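Local coordinates for protein pyridoxal kinase (PDB 4S1H) that probably catalyses the ATP-dependent phosphorylation of pyridoxal to pyridoxal 5'-phosphate, binding nucleotide and magnesium, at residues 5-10 and 24-29; 200-205 and 236-241. All blocks are in the same frame, centred on the assembly; numbering follows the deposited sequence.

Contact 1. Residues 5-10 and 24-29; sequences VLTISS and IILDSF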
# COMPACT_ATOMS: atom_id res chain seq x y z
N VAL A 5 -1.25 14.13 1.73
CA VAL A 5 -2.54 13.49 1.86
C VAL A 5 -2.57 12.56 3.05
O VAL A 5 -1.60 11.88 3.32
CB VAL A 5 -2.89 12.64 0.59
CG1 VAL A 5 -4.26 11.99 0.71
CG2 VAL A 5 -2.79 13.51 -0.66
N LEU A 6 -3.72 12.52 3.73
CA LEU A 6 -3.99 11.49 4.74
C LEU A 6 -5.22 10.76 4.29
O LEU A 6 -6.25 11.40 3.98
CB LEU A 6 -4.19 12.10 6.11
CG LEU A 6 -4.81 11.25 7.20
CD1 LEU A 6 -3.82 10.13 7.57
CD2 LEU A 6 -5.14 12.12 8.40
N THR A 7 -5.11 9.45 4.20
CA THR A 7 -6.22 8.63 3.73
C THR A 7 -6.45 7.46 4.67
O THR A 7 -5.53 6.70 5.03
CB THR A 7 -6.06 8.18 2.26
OG1 THR A 7 -7.02 7.16 1.96
CG2 THR A 7 -4.70 7.65 1.99
N ILE A 8 -7.69 7.35 5.10
CA ILE A 8 -8.12 6.41 6.12
C ILE A 8 -9.14 5.50 5.49
O ILE A 8 -10.27 5.94 5.17
CB ILE A 8 -8.73 7.18 7.33
CG1 ILE A 8 -7.72 8.17 7.94
CG2 ILE A 8 -9.30 6.22 8.36
CD1 ILE A 8 -8.29 9.14 8.96
N SER A 9 -8.80 4.24 5.29
CA SER A 9 -9.70 3.32 4.62
C SER A 9 -9.21 1.88 4.78
O SER A 9 -8.24 1.62 5.51
CB SER A 9 -9.87 3.68 3.13
OG SER A 9 -10.92 2.92 2.55
N SER A 10 -9.88 0.95 4.14
CA SER A 10 -9.66 -0.47 4.36
C SER A 10 -8.40 -0.97 3.67
O SER A 10 -7.83 -0.30 2.82
CB SER A 10 -10.84 -1.26 3.79
OG SER A 10 -11.09 -0.85 2.45
N ILE A 24 -1.70 2.44 -4.71
CA ILE A 24 -1.29 2.23 -6.08
C ILE A 24 -1.44 3.54 -6.86
O ILE A 24 -0.54 3.93 -7.61
CB ILE A 24 -2.13 1.13 -6.75
CG1 ILE A 24 -1.79 -0.22 -6.12
CG2 ILE A 24 -1.88 1.09 -8.26
CD1 ILE A 24 -2.84 -1.29 -6.39
N ILE A 25 -2.58 4.21 -6.69
CA ILE A 25 -2.88 5.39 -7.49
C ILE A 25 -2.03 6.60 -7.05
O ILE A 25 -1.36 7.23 -7.88
CB ILE A 25 -4.39 5.70 -7.51
CG1 ILE A 25 -5.10 4.51 -8.14
CG2 ILE A 25 -4.64 7.00 -8.26
CD1 ILE A 25 -6.59 4.43 -7.85
N LEU A 26 -2.07 6.92 -5.77
CA LEU A 26 -1.30 8.06 -5.24
C LEU A 26 0.21 7.85 -5.41
O LEU A 26 0.92 8.79 -5.78
CB LEU A 26 -1.66 8.35 -3.79
CG LEU A 26 -3.07 8.92 -3.57
CD1 LEU A 26 -3.51 8.85 -2.11
CD2 LEU A 26 -3.19 10.35 -4.08
N ASP A 27 0.68 6.63 -5.20
CA ASP A 27 2.11 6.33 -5.51
C ASP A 27 2.43 6.62 -7.01
O ASP A 27 3.44 7.26 -7.33
CB ASP A 27 2.54 4.87 -5.15
CG ASP A 27 2.49 4.54 -3.62
OD1 ASP A 27 2.35 5.45 -2.75
OD2 ASP A 27 2.59 3.32 -3.28
N SER A 28 1.57 6.19 -7.93
CA SER A 28 1.82 6.38 -9.35
C SER A 28 1.79 7.87 -9.77
O SER A 28 2.46 8.26 -10.70
CB SER A 28 0.86 5.55 -10.22
OG SER A 28 0.06 6.38 -11.05
N PHE A 29 1.04 8.68 -9.03
CA PHE A 29 1.01 10.14 -9.24
C PHE A 29 2.11 10.85 -8.45
O PHE A 29 2.22 12.06 -8.54
CB PHE A 29 -0.37 10.75 -8.86
CG PHE A 29 -1.43 10.70 -9.94
CD1 PHE A 29 -2.20 9.57 -10.14
CD2 PHE A 29 -1.70 11.83 -10.74
CE1 PHE A 29 -3.17 9.54 -11.13
CE2 PHE A 29 -2.68 11.81 -11.72
CZ PHE A 29 -3.42 10.65 -11.92

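Contact 2. Residues 200-205 and 236-241; sequences KNFTIK and HAVNRA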
# COMPACT_ATOMS: atom_id res chain seq x y z
N LYS A 200 -21.87 24.78 -12.13
CA LYS A 200 -22.90 24.20 -13.01
C LYS A 200 -23.03 22.69 -12.76
O LYS A 200 -22.09 21.94 -12.96
CB LYS A 200 -22.54 24.44 -14.47
CG LYS A 200 -22.76 25.87 -14.93
CD LYS A 200 -22.47 25.99 -16.41
CE LYS A 200 -23.59 25.56 -17.35
NZ LYS A 200 -24.67 26.57 -17.57
N ASN A 201 -24.25 22.27 -12.36
CA ASN A 201 -24.50 20.85 -12.20
C ASN A 201 -24.39 20.15 -13.54
O ASN A 201 -24.80 20.70 -14.59
CB ASN A 201 -25.94 20.60 -11.67
CG ASN A 201 -26.11 21.00 -10.22
OD1 ASN A 201 -25.16 21.42 -9.54
ND2 ASN A 201 -27.33 20.89 -9.73
N PHE A 202 -23.95 18.89 -13.50
CA PHE A 202 -23.80 18.12 -14.72
C PHE A 202 -23.98 16.63 -14.52
O PHE A 202 -23.91 16.11 -13.38
CB PHE A 202 -22.46 18.40 -15.41
CG PHE A 202 -21.24 17.90 -14.66
CD1 PHE A 202 -20.72 16.60 -14.87
CD2 PHE A 202 -20.57 18.76 -13.84
CE1 PHE A 202 -19.56 16.19 -14.21
CE2 PHE A 202 -19.41 18.36 -13.18
CZ PHE A 202 -18.90 17.08 -13.37
N THR A 203 -24.26 15.96 -15.63
CA THR A 203 -24.27 14.50 -15.69
C THR A 203 -23.31 13.99 -16.75
O THR A 203 -22.87 14.73 -17.64
CB THR A 203 -25.67 13.91 -15.93
OG1 THR A 203 -26.24 14.43 -17.15
CG2 THR A 203 -26.60 14.19 -14.76
N ILE A 204 -22.90 12.73 -16.59
CA ILE A 204 -22.14 12.00 -17.59
C ILE A 204 -22.81 10.65 -17.73
O ILE A 204 -23.11 9.99 -16.71
CB ILE A 204 -20.67 11.76 -17.13
CG1 ILE A 204 -19.98 13.10 -16.84
CG2 ILE A 204 -19.90 10.94 -18.16
CD1 ILE A 204 -18.53 13.02 -16.41
N LYS A 205 -23.03 10.25 -18.98
CA LYS A 205 -23.63 8.94 -19.32
C LYS A 205 -22.50 7.96 -19.69
O LYS A 205 -21.69 8.23 -20.58
CB LYS A 205 -24.63 9.09 -20.46
CG LYS A 205 -25.40 7.82 -20.76
CD LYS A 205 -26.32 7.97 -21.97
CE LYS A 205 -27.32 9.08 -21.85
NZ LYS A 205 -28.12 9.05 -20.61
N HIS A 236 -13.00 18.44 -15.33
CA HIS A 236 -11.97 17.75 -16.09
C HIS A 236 -11.39 16.59 -15.28
O HIS A 236 -11.12 15.53 -15.86
CB HIS A 236 -10.92 18.76 -16.57
CG HIS A 236 -11.48 19.82 -17.48
ND1 HIS A 236 -11.70 19.61 -18.82
CD2 HIS A 236 -11.92 21.07 -17.22
CE1 HIS A 236 -12.23 20.70 -19.35
NE2 HIS A 236 -12.39 21.59 -18.40
N ALA A 237 -11.23 16.77 -13.95
CA ALA A 237 -10.74 15.69 -13.07
C ALA A 237 -11.71 14.52 -13.10
O ALA A 237 -11.32 13.37 -13.24
CB ALA A 237 -10.54 16.19 -11.64
N VAL A 238 -13.01 14.82 -13.03
CA VAL A 238 -14.01 13.75 -13.08
C VAL A 238 -13.98 13.00 -14.42
O VAL A 238 -13.99 11.76 -14.48
CB VAL A 238 -15.43 14.29 -12.85
CG1 VAL A 238 -16.50 13.23 -13.11
CG2 VAL A 238 -15.59 14.83 -11.43
N ASN A 239 -13.91 13.77 -15.52
CA ASN A 239 -13.91 13.18 -16.87
C ASN A 239 -12.68 12.30 -17.07
O ASN A 239 -12.78 11.19 -17.56
CB ASN A 239 -13.99 14.28 -17.91
CG ASN A 239 -14.52 13.80 -19.26
OD1 ASN A 239 -14.34 12.63 -19.65
ND2 ASN A 239 -15.11 14.70 -19.99
N ARG A 240 -11.52 12.78 -16.64
CA ARG A 240 -10.29 11.97 -16.74
C ARG A 240 -10.40 10.70 -15.92
O ARG A 240 -10.02 9.63 -16.37
CB ARG A 240 -9.08 12.75 -16.27
CG ARG A 240 -8.67 13.87 -17.19
CD ARG A 240 -7.40 14.55 -16.70
NE ARG A 240 -7.08 15.71 -17.51
CZ ARG A 240 -5.96 16.45 -17.40
NH1 ARG A 240 -5.04 16.16 -16.51
NH2 ARG A 240 -5.78 17.48 -18.22
N ALA A 241 -10.94 10.83 -14.72
CA ALA A 241 -11.06 9.70 -13.81
C ALA A 241 -12.02 8.64 -14.38
O ALA A 241 -11.66 7.46 -14.41
CB ALA A 241 -11.48 10.15 -12.42

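Contact 1. Residues 5-10 and 24-29
Leu26 reaches from the helix to the strand and meets Val5 and Thr7 with a single methyl, CD1. The CA atoms of Val5 and Leu26 are 9.0 Å apart, so the side chains have to bridge the gap between the two backbones. Leu26 does most of this: with CD1 anti to CA (chi2 165°), its chain runs out extended and ends over the strand between two neighbours on the same face. Val5 CG1 lies 4.3 Å from Leu26 CD1, and Thr7 CG2 lies 4.4 Å from the same methyl of Leu26. The touch is purely apolar and fairly loose, with 89 Å² buried in all.

Thr7 divides its two branches. Its methyl is given to Leu26, while OG1 is hydrogen-bonded to Asn19, earlier on the same helix, and to Tyr222 of helix 216-229. The buried hydroxyl is therefore satisfied without any help from residues 24-29. Helix 216-229 also packs beside the contact, with Ile229 against Val5 and Ser226 against Leu26.

Strand 5-9 runs between strands 33-41 and 78-81, parallel to both, and here Leu26 is the residue of 24-29 that meets it. Ser10, just past the strand, binds pyridoxal 5'-phosphate in another structure of this enzyme; none is bound to this chain. Strand 5-9, helix 18-28 and strand 33-41 form a beta-alpha-beta unit, the repeating element of the Rossmann-like core of the ribokinase superfamily.

Contact 2. Residues 200-205 and 236-241
Val238 sets CG1 anti to its backbone N (chi1 171°), and Ile204 carries CG1 anti to its own carbonyl carbon, with CD1 continuing the chain fully extended (chi2 -179°). These torsions bring two methyls together: Ile204 CD1 and Val238 CG1 are 3.9 Å apart, an ordinary van der Waals distance. The isoleucine reaches out from the strand and the valine from the helix, and their branches come alongside one another as they pass.

The same valine methyl also serves Phe202, two residues back along the strand. A chi1 of 68° places Phe202 CG between the backbone N and the carbonyl carbon, and from there the ring projects from the strand toward the helix, bringing its CE1 corner beside the valine. Val238 CG1 sits 4.4 Å from Phe202 CE1, at the edge of the ring and near its plane, so the valine abuts the rim of the phenyl group and not a face. CG1 is thus shared by two strand residues that point toward the helix.

Other parts of the chain close the cluster: Ile204 also packs on Phe274 and Ile276, Phe202 on Cys191 and Tyr278, and Val238 on Leu224 of helix 216-229. The contact is buried, and the Ile204 side chain lies about 7 Å from the bound ADP. Helix 234-250 is laid here against one face of the antiparallel sheet of strands 175-183, 186-193, 202-207 and 277-278, an apolar helix-on-sheet layer beside the nucleotide site of this ribokinase-like kinase.

How the contacts relate
From the N terminus, contact 1 closes first: the chain leaves strand 5-9, passes through a short loop into helix 18-28 and folds back on the strand, with only 13 residues between the two segments. Contact 2 follows much later and spans a longer excursion, in which helix 216-229 lies between strand 202-207 and helix 234-250. The two loops are in series, neither nested nor crossed. The centres of contacts 1 and 2 lie about 22 Å apart and their nearest atoms about 7 Å, without touching. Contact 1 belongs to the mainly parallel central sheet, contact 2 to the antiparallel strands 175-183, 186-193, 202-207 and 277-278; helix 216-229 packs on residues of both and joins them.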